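Local coordinates for protein AvrRpt2 (Erwinia amylovora, PDB 6HQZ) that is a type III effector and C70-family, papain-like cysteine protease that probably cleaves host proteins after delivery into plant cells, at residues H105-T110 / H122-G127. Sequence-based numbering, arbitrary orientation.
Sequences HMSVLT and HDPQRG
In the beta hairpin formed by strands 104-113 and 118-123, Val108 and His122 make an antiparallel hydrogen-bonded pair. Val108 N donates to His122 O at 2.9 Å, almost straight at 172°, and His122 N returns the bond to Val108 O at 2.8 Å. Both side chains leave the same face of the sheet, where Val108 packs on Cys24 and Met27 of helix 19-27. Two residues along the strand, Thr110 lays its CG2 over one face of the His122 ring, 4.3 Å from the centroid and close to the ring normal, a CH-pi contact. The ring is held at both nitrogens, NE2 bonding to Val8 O and ND1 to Asp129 N, which fixes its rotation.

Past the bridge, segment 122-127 turns. Pro124, lacking a backbone N-H, cannot donate to Met106 O and instead brings its CD carbon to 3.3 Å from that oxygen. Ser107 OG, bonded to Trp97 NE1, stays 3.9 Å from Asp123 OD2, too far for a hydrogen bond. Asp123 swings CG anti to its own N (chi1 -173°), and OD1 takes Gln125 N at 2.8 Å through its anti lone pair. This Asx turn, with Arg126 and Gly127 facing Asp123 in a classic beta bulge, closes strand 118-123 and leads on to strand 130-133 in the antiparallel sheet of the papain-like fold.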
ATOM      1  N   HIS A 105      -2.717  18.776 -17.766  1.00 22.44           N
ATOM      2  CA  HIS A 105      -2.449  19.256 -16.399  1.00 22.88           C
ATOM      3  C   HIS A 105      -1.669  18.232 -15.588  1.00 23.17           C
ATOM      4  O   HIS A 105      -1.703  17.035 -15.882  1.00 22.89           O
ATOM      5  CB  HIS A 105      -3.805  19.571 -15.690  1.00 23.81           C
ATOM      6  CG  HIS A 105      -4.547  20.656 -16.357  1.00 27.82           C
ATOM      7  ND1 HIS A 105      -4.422  21.968 -15.983  1.00 29.38           N
ATOM      8  CD2 HIS A 105      -5.300  20.654 -17.484  1.00 30.74           C
ATOM      9  CE1 HIS A 105      -5.160  22.719 -16.774  1.00 31.43           C
ATOM     10  NE2 HIS A 105      -5.683  21.951 -17.713  1.00 32.83           N
ATOM     11  N   MET A 106      -1.056  18.690 -14.493  1.00 23.28           N
ATOM     12  CA  MET A 106      -0.412  17.830 -13.568  1.00 22.57           C
ATOM     13  C   MET A 106      -1.031  18.000 -12.209  1.00 23.35           C
ATOM     14  O   MET A 106      -1.328  19.138 -11.827  1.00 24.67           O
ATOM     15  CB  MET A 106       1.050  18.177 -13.484  1.00 25.77           C
ATOM     16  CG  MET A 106       1.892  17.790 -14.649  1.00 27.55           C
ATOM     17  SD  MET A 106       3.554  18.397 -14.369  1.00 33.50           S
ATOM     18  CE  MET A 106       4.000  17.345 -12.992  1.00 30.67           C
ATOM     19  N   SER A 107      -1.211  16.874 -11.498  1.00 21.50           N
ATOM     20  CA  SER A 107      -1.806  16.868 -10.175  1.00 21.93           C
ATOM     21  C   SER A 107      -1.124  15.843  -9.352  1.00 21.33           C
ATOM     22  O   SER A 107      -0.336  15.038  -9.870  1.00 21.24           O
ATOM     23  CB  SER A 107      -3.293  16.567 -10.262  1.00 22.48           C
ATOM     24  OG  SER A 107      -3.995  17.616 -10.926  1.00 24.91           O
ATOM     25  N   VAL A 108      -1.391  15.850  -8.058  1.00 22.47           N
ATOM     26  CA  VAL A 108      -0.763  14.904  -7.153  1.00 22.19           C
ATOM     27  C   VAL A 108      -1.731  13.997  -6.509  1.00 22.73           C
ATOM     28  O   VAL A 108      -2.603  14.462  -5.771  1.00 23.55           O
ATOM     29  CB  VAL A 108       0.039  15.642  -6.032  1.00 23.56           C
ATOM     30  CG1 VAL A 108       0.637  14.561  -5.091  1.00 25.14           C
ATOM     31  CG2 VAL A 108       1.146  16.504  -6.639  1.00 23.38           C
ATOM     32  N   LEU A 109      -1.586  12.696  -6.813  1.00 23.00           N
ATOM     33  CA  LEU A 109      -2.387  11.623  -6.247  1.00 23.28           C
ATOM     34  C   LEU A 109      -1.960  11.408  -4.812  1.00 23.92           C
ATOM     35  O   LEU A 109      -0.755  11.200  -4.558  1.00 26.10           O
ATOM     36  CB  LEU A 109      -2.179  10.314  -6.980  1.00 22.67           C
ATOM     37  CG  LEU A 109      -3.071   9.162  -6.517  1.00 23.36           C
ATOM     38  CD1 LEU A 109      -4.586   9.425  -6.683  1.00 22.02           C
ATOM     39  CD2 LEU A 109      -2.586   7.957  -7.295  1.00 24.28           C
ATOM     40  N   THR A 110      -2.922  11.431  -3.915  1.00 24.61           N
ATOM     41  CA  THR A 110      -2.629  11.246  -2.446  1.00 26.78           C
ATOM     42  C   THR A 110      -3.347  10.084  -1.735  1.00 28.90           C
ATOM     43  O   THR A 110      -2.920   9.671  -0.634  1.00 31.14           O
ATOM     44  CB  THR A 110      -2.935  12.510  -1.640  1.00 27.06           C
ATOM     45  OG1 THR A 110      -4.379  12.719  -1.595  1.00 26.75           O
ATOM     46  CG2 THR A 110      -2.157  13.694  -2.234  1.00 27.12           C
ATOM     47  N   HIS A 122      -4.341  16.510  -4.977  1.00 24.17           N
ATOM     48  CA  HIS A 122      -4.057  17.922  -4.855  1.00 23.02           C
ATOM     49  C   HIS A 122      -3.940  18.460  -6.294  1.00 22.54           C
ATOM     50  O   HIS A 122      -3.096  18.008  -7.041  1.00 21.49           O
ATOM     51  CB  HIS A 122      -2.702  18.199  -4.204  1.00 24.13           C
ATOM     52  CG  HIS A 122      -2.687  18.000  -2.718  1.00 25.14           C
ATOM     53  ND1 HIS A 122      -3.846  17.917  -1.972  1.00 25.70           N
ATOM     54  CD2 HIS A 122      -1.663  17.908  -1.848  1.00 26.70           C
ATOM     55  CE1 HIS A 122      -3.525  17.736  -0.700  1.00 26.96           C
ATOM     56  NE2 HIS A 122      -2.206  17.780  -0.591  1.00 27.34           N
ATOM     57  N   ASP A 123      -4.712  19.490  -6.596  1.00 23.19           N
ATOM     58  CA  ASP A 123      -4.706  20.143  -7.920  1.00 23.23           C
ATOM     59  C   ASP A 123      -4.115  21.542  -7.735  1.00 22.94           C
ATOM     60  O   ASP A 123      -4.696  22.401  -7.069  1.00 23.86           O
ATOM     61  CB  ASP A 123      -6.115  20.222  -8.448  1.00 23.20           C
ATOM     62  CG  ASP A 123      -6.182  20.733  -9.901  1.00 26.40           C
ATOM     63  OD1 ASP A 123      -5.566  21.745 -10.231  1.00 24.80           O
ATOM     64  OD2 ASP A 123      -6.927  20.174 -10.676  1.00 26.98           O
ATOM     65  N   PRO A 124      -2.934  21.788  -8.299  1.00 22.24           N
ATOM     66  CA  PRO A 124      -2.284  23.031  -8.107  1.00 24.68           C
ATOM     67  C   PRO A 124      -3.102  24.259  -8.561  1.00 25.83           C
ATOM     68  O   PRO A 124      -2.752  25.415  -8.210  1.00 25.03           O
ATOM     69  CB  PRO A 124      -1.012  22.914  -8.968  1.00 25.40           C
ATOM     70  CG  PRO A 124      -0.841  21.497  -9.297  1.00 25.51           C
ATOM     71  CD  PRO A 124      -2.153  20.822  -9.062  1.00 23.75           C
ATOM     72  N   GLN A 125      -4.156  24.047  -9.357  1.00 26.58           N
ATOM     73  CA  GLN A 125      -4.965  25.158  -9.766  1.00 30.20           C
ATOM     74  C   GLN A 125      -6.359  25.164  -9.234  1.00 29.96           C
ATOM     75  O   GLN A 125      -7.017  26.142  -9.386  1.00 35.23           O
ATOM     76  CB  GLN A 125      -4.964  25.278 -11.294  1.00 34.46           C
ATOM     77  CG  GLN A 125      -5.548  26.550 -11.813  1.00 42.23           C
ATOM     78  CD  GLN A 125      -5.208  27.846 -11.041  1.00 49.32           C
ATOM     79  OE1 GLN A 125      -4.036  28.217 -10.944  1.00 60.17           O
ATOM     80  NE2 GLN A 125      -6.245  28.591 -10.579  1.00 53.34           N
ATOM     81  N   ARG A 126      -6.802  24.092  -8.616  1.00 25.57           N
ATOM     82  CA  ARG A 126      -8.102  23.997  -8.077  1.00 26.86           C
ATOM     83  C   ARG A 126      -8.185  23.786  -6.596  1.00 27.03           C
ATOM     84  O   ARG A 126      -9.176  24.223  -6.000  1.00 30.12           O
ATOM     85  CB  ARG A 126      -8.861  22.897  -8.786  1.00 26.98           C
ATOM     86  CG  ARG A 126      -9.160  23.291 -10.192  1.00 28.21           C
ATOM     87  CD  ARG A 126     -10.338  24.223 -10.153  1.00 31.88           C
ATOM     88  NE  ARG A 126     -10.983  24.183 -11.430  1.00 32.97           N
ATOM     89  CZ  ARG A 126     -10.499  24.793 -12.480  1.00 33.48           C
ATOM     90  NH1 ARG A 126      -9.412  25.567 -12.368  1.00 34.16           N
ATOM     91  NH2 ARG A 126     -11.161  24.688 -13.601  1.00 36.33           N
ATOM     92  N   GLY A 127      -7.120  23.264  -5.979  1.00 25.57           N
ATOM     93  CA  GLY A 127      -7.081  23.164  -4.546  1.00 26.10           C
ATOM     94  C   GLY A 127      -6.699  21.794  -4.013  1.00 25.73           C
ATOM     95  O   GLY A 127      -6.618  20.779  -4.766  1.00 25.12           O
TER